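Local structure of pullulanase (Bacillus acidopullulyticus, 2WAN) at residues L883-G894 and Q910-Q921. The protein hydrolyses the alpha-1,6-glucosidic linkages of pullulan and probably the branch points of starch-derived polysaccharides, as a glycoside hydrolase with an alpha-amylase-type barrel. Residues are numbered along the deposited sequence; the frame is centred on the assembly and turned at random.
Sequences LPSGDWTIVGLG and QVPAISTLILKQ
Q921, the C-terminal residue, lays its side chain over one face of the W888 indole. Its CB stands 3.9 Å from the centroid of the six-membered ring, 17° off the normal, a CH-pi contact. With CG anti to the backbone N (chi1 -167°) and the chain extended beyond, the amide reaches the 885-887 backbone, where NE2 donates to S885 O at 3.0 Å, on a lone pair, and to D887 O at 3.2 Å, from above that carbonyl plane. Both acceptors lie in the amide plane, so the two bonds fix its rotation; OE1 takes a bond from N867 and another from a water shared with S885 O. The indole is pinned in turn by NE1 to P884 O (3.0 Å). A leucine in place of W888 would probably leave P884 O without this donor and Q921 without the flat surface beneath it.

Strands 888-893 and 915-920 pair antiparallel, T889 with K920 as a hydrogen-bonded pair and I890 with L919 as a non-hydrogen-bonded one. V891 and G892 both face I918 and donate to its O (V891 N 2.9 Å, G892 N 3.0 Å), a classic beta bulge that shifts the register by one. L919 meets L883 tip to tip and sends CD2 alongside I890 CG1 (3.6 Å). On the other face the K920 chain, bent at chi2 (88°), runs beside T889, and one water bridges NZ and OG1.

The contact thus joins the chain's last strand to strand 888-893 of the C-terminal all-beta domain: apolar on the L919 face, water-linked on the K920 face, amide-bonded at the terminus.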
loop_
_atom_site.group_PDB
_atom_site.type_symbol
_atom_site.label_atom_id
_atom_site.label_comp_id
_atom_site.label_asym_id
_atom_site.label_seq_id
_atom_site.Cartn_x
_atom_site.Cartn_y
_atom_site.Cartn_z
ATOM N N LEU A 883 22.115 -2.462 -38.245
ATOM C CA LEU A 883 23.018 -2.428 -37.093
ATOM C C LEU A 883 24.006 -1.260 -37.154
ATOM O O LEU A 883 24.389 -0.824 -38.251
ATOM C CB LEU A 883 23.768 -3.752 -36.958
ATOM C CG LEU A 883 22.931 -5.013 -36.747
ATOM C CD1 LEU A 883 23.813 -6.250 -36.908
ATOM C CD2 LEU A 883 22.287 -4.967 -35.356
ATOM N N PRO A 884 24.418 -0.741 -35.974
ATOM C CA PRO A 884 25.568 0.168 -35.953
ATOM C C PRO A 884 26.823 -0.539 -36.456
ATOM O O PRO A 884 26.853 -1.777 -36.560
ATOM C CB PRO A 884 25.726 0.522 -34.469
ATOM C CG PRO A 884 24.366 0.200 -33.843
ATOM C CD PRO A 884 23.899 -1.007 -34.619
ATOM N N SER A 885 27.872 0.240 -36.712
ATOM C CA SER A 885 29.116 -0.285 -37.280
ATOM C C SER A 885 29.735 -1.412 -36.454
ATOM O O SER A 885 29.482 -1.529 -35.245
ATOM C CB SER A 885 30.143 0.852 -37.449
ATOM O OG SER A 885 30.504 1.376 -36.179
ATOM N N GLY A 886 30.531 -2.246 -37.124
ATOM C CA GLY A 886 31.336 -3.242 -36.449
ATOM C C GLY A 886 30.741 -4.633 -36.430
ATOM O O GLY A 886 29.640 -4.866 -36.947
ATOM N N ASP A 887 31.503 -5.552 -35.852
ATOM C CA ASP A 887 31.101 -6.947 -35.716
ATOM C C ASP A 887 30.183 -7.124 -34.512
ATOM O O ASP A 887 30.514 -6.689 -33.398
ATOM C CB ASP A 887 32.340 -7.832 -35.554
ATOM C CG ASP A 887 31.994 -9.317 -35.574
ATOM O OD1 ASP A 887 32.151 -9.981 -34.538
ATOM O OD2 ASP A 887 31.519 -9.804 -36.618
ATOM N N TRP A 888 29.046 -7.783 -34.739
ATOM C CA TRP A 888 28.094 -8.110 -33.668
ATOM C C TRP A 888 28.021 -9.610 -33.406
ATOM O O TRP A 888 27.956 -10.422 -34.335
ATOM C CB TRP A 888 26.701 -7.539 -33.977
ATOM C CG TRP A 888 26.701 -6.059 -33.914
ATOM C CD1 TRP A 888 26.973 -5.189 -34.942
ATOM C CD2 TRP A 888 26.455 -5.251 -32.756
ATOM N NE1 TRP A 888 26.917 -3.890 -34.488
ATOM C CE2 TRP A 888 26.588 -3.897 -33.154
ATOM C CE3 TRP A 888 26.123 -5.543 -31.413
ATOM C CZ2 TRP A 888 26.411 -2.826 -32.260
ATOM C CZ3 TRP A 888 25.935 -4.482 -30.530
ATOM C CH2 TRP A 888 26.090 -3.136 -30.956
ATOM N N THR A 889 28.059 -9.973 -32.128
ATOM C CA THR A 889 27.917 -11.357 -31.702
ATOM C C THR A 889 26.467 -11.600 -31.297
ATOM O O THR A 889 25.949 -10.905 -30.428
ATOM C CB THR A 889 28.852 -11.667 -30.495
ATOM O OG1 THR A 889 30.207 -11.408 -30.867
ATOM C CG2 THR A 889 28.714 -13.140 -30.082
ATOM N N ILE A 890 25.809 -12.580 -31.923
ATOM C CA ILE A 890 24.442 -12.955 -31.539
ATOM C C ILE A 890 24.522 -13.799 -30.271
ATOM O O ILE A 890 25.236 -14.791 -30.241
ATOM C CB ILE A 890 23.737 -13.775 -32.659
ATOM C CG1 ILE A 890 23.696 -12.962 -33.963
ATOM C CG2 ILE A 890 22.331 -14.191 -32.196
ATOM C CD1 ILE A 890 23.449 -13.834 -35.226
ATOM N N VAL A 891 23.823 -13.376 -29.216
ATOM C CA VAL A 891 23.776 -14.170 -27.975
ATOM C C VAL A 891 22.345 -14.614 -27.602
ATOM O O VAL A 891 22.155 -15.519 -26.795
ATOM C CB VAL A 891 24.490 -13.442 -26.775
ATOM C CG1 VAL A 891 25.956 -13.256 -27.079
ATOM C CG2 VAL A 891 23.818 -12.108 -26.470
ATOM N N GLY A 892 21.339 -13.988 -28.212
ATOM C CA GLY A 892 19.943 -14.382 -28.015
ATOM C C GLY A 892 19.250 -14.379 -29.365
ATOM O O GLY A 892 19.148 -13.336 -30.027
ATOM N N LEU A 893 18.788 -15.555 -29.781
ATOM C CA LEU A 893 18.121 -15.694 -31.072
ATOM C C LEU A 893 17.105 -16.826 -30.974
ATOM O O LEU A 893 17.476 -17.968 -30.656
ATOM C CB LEU A 893 19.138 -16.010 -32.168
ATOM C CG LEU A 893 18.617 -16.136 -33.602
ATOM C CD1 LEU A 893 18.105 -14.814 -34.090
ATOM C CD2 LEU A 893 19.728 -16.666 -34.507
ATOM N N GLY A 894 15.841 -16.514 -31.253
ATOM C CA GLY A 894 14.767 -17.516 -31.145
ATOM C C GLY A 894 14.718 -18.108 -29.746
ATOM O O GLY A 894 14.692 -17.363 -28.769
ATOM N N GLN A 910 18.351 -10.537 -38.986
ATOM C CA GLN A 910 16.951 -10.948 -39.005
ATOM C C GLN A 910 16.522 -11.460 -37.625
ATOM O O GLN A 910 17.240 -12.233 -36.987
ATOM C CB GLN A 910 16.754 -12.018 -40.081
ATOM C CG GLN A 910 15.300 -12.363 -40.357
ATOM C CD GLN A 910 15.155 -13.311 -41.531
ATOM O OE1 GLN A 910 15.673 -13.056 -42.618
ATOM N NE2 GLN A 910 14.458 -14.416 -41.314
ATOM N N VAL A 911 15.375 -10.984 -37.151
ATOM C CA VAL A 911 14.836 -11.388 -35.871
ATOM C C VAL A 911 13.625 -12.269 -36.115
ATOM O O VAL A 911 12.630 -11.781 -36.674
ATOM C CB VAL A 911 14.368 -10.168 -35.035
ATOM C CG1 VAL A 911 13.830 -10.638 -33.688
ATOM C CG2 VAL A 911 15.526 -9.137 -34.860
ATOM N N PRO A 912 13.674 -13.549 -35.682
ATOM C CA PRO A 912 12.506 -14.424 -35.921
ATOM C C PRO A 912 11.185 -13.907 -35.346
ATOM O O PRO A 912 11.163 -13.087 -34.409
ATOM C CB PRO A 912 12.888 -15.743 -35.230
ATOM C CG PRO A 912 14.356 -15.733 -35.121
ATOM C CD PRO A 912 14.787 -14.278 -35.044
ATOM N N ALA A 913 10.087 -14.387 -35.926
ATOM C CA ALA A 913 8.734 -14.063 -35.476
ATOM C C ALA A 913 8.561 -14.321 -33.978
ATOM O O ALA A 913 9.129 -15.284 -33.441
ATOM C CB ALA A 913 7.727 -14.894 -36.254
ATOM N N ILE A 914 7.790 -13.450 -33.325
ATOM C CA ILE A 914 7.457 -13.531 -31.882
ATOM C C ILE A 914 8.673 -13.937 -31.032
ATOM O O ILE A 914 8.694 -15.002 -30.409
ATOM C CB ILE A 914 6.263 -14.483 -31.582
ATOM C CG1 ILE A 914 5.236 -14.428 -32.722
ATOM C CG2 ILE A 914 5.604 -14.122 -30.240
ATOM C CD1 ILE A 914 3.984 -15.250 -32.438
ATOM N N SER A 915 9.696 -13.087 -31.042
ATOM C CA SER A 915 10.906 -13.400 -30.290
ATOM C C SER A 915 11.677 -12.154 -29.897
ATOM O O SER A 915 11.340 -11.023 -30.292
ATOM C CB SER A 915 11.818 -14.312 -31.128
ATOM O OG SER A 915 12.475 -13.558 -32.135
ATOM N N THR A 916 12.716 -12.384 -29.100
ATOM C CA THR A 916 13.624 -11.320 -28.674
ATOM C C THR A 916 15.016 -11.623 -29.196
ATOM O O THR A 916 15.516 -12.750 -29.060
ATOM C CB THR A 916 13.639 -11.196 -27.119
ATOM O OG1 THR A 916 12.324 -10.873 -26.665
ATOM C CG2 THR A 916 14.627 -10.078 -26.669
ATOM N N LEU A 917 15.623 -10.626 -29.835
ATOM C CA LEU A 917 17.003 -10.720 -30.334
ATOM C C LEU A 917 17.902 -10.039 -29.319
ATOM O O LEU A 917 17.560 -8.965 -28.828
ATOM C CB LEU A 917 17.134 -9.976 -31.679
ATOM C CG LEU A 917 18.557 -9.829 -32.250
ATOM C CD1 LEU A 917 18.981 -11.116 -32.960
ATOM C CD2 LEU A 917 18.653 -8.613 -33.181
ATOM N N ILE A 918 19.038 -10.660 -28.993
ATOM C CA ILE A 918 20.074 -10.001 -28.205
ATOM C C ILE A 918 21.421 -10.153 -28.893
ATOM O O ILE A 918 21.810 -11.253 -29.290
ATOM C CB ILE A 918 20.162 -10.555 -26.767
ATOM C CG1 ILE A 918 18.763 -10.557 -26.140
ATOM C CG2 ILE A 918 21.148 -9.655 -25.918
ATOM C CD1 ILE A 918 18.674 -11.180 -24.778
ATOM N N LEU A 919 22.101 -9.027 -29.068
ATOM C CA LEU A 919 23.443 -8.998 -29.646
ATOM C C LEU A 919 24.373 -8.269 -28.721
ATOM O O LEU A 919 23.927 -7.464 -27.913
ATOM C CB LEU A 919 23.451 -8.176 -30.928
ATOM C CG LEU A 919 22.389 -8.452 -31.976
ATOM C CD1 LEU A 919 22.384 -7.279 -32.944
ATOM C CD2 LEU A 919 22.683 -9.744 -32.691
ATOM N N LYS A 920 25.669 -8.521 -28.871
ATOM C CA LYS A 920 26.666 -7.734 -28.140
ATOM C C LYS A 920 27.915 -7.499 -28.971
ATOM O O LYS A 920 28.208 -8.234 -29.919
ATOM C CB LYS A 920 27.014 -8.362 -26.772
ATOM C CG LYS A 920 27.686 -9.745 -26.833
ATOM C CD LYS A 920 29.196 -9.580 -26.931
ATOM C CE LYS A 920 29.924 -10.911 -26.866
ATOM N NZ LYS A 920 31.397 -10.651 -26.898
ATOM N N GLN A 921 28.666 -6.484 -28.564
ATOM C CA GLN A 921 29.911 -6.131 -29.201
ATOM C C GLN A 921 30.866 -5.831 -28.069
ATOM O O GLN A 921 32.059 -6.121 -28.111
ATOM C CB GLN A 921 29.641 -4.855 -29.997
ATOM C CG GLN A 921 30.661 -4.425 -30.976
ATOM C CD GLN A 921 30.117 -3.310 -31.831
ATOM O OE1 GLN A 921 29.913 -2.188 -31.357
ATOM N NE2 GLN A 921 29.875 -3.608 -33.105
ATOM O OXT GLN A 921 30.432 -5.263 -27.068
HETATM O O HOH W 1 29.041 -0.072 -32.827
HETATM O O HOH W 2 32.155 -12.308 -29.242
HETATM O O HOH W 3 15.207 -13.768 -31.606
HETATM O O HOH W 4 14.078 -14.907 -28.037
#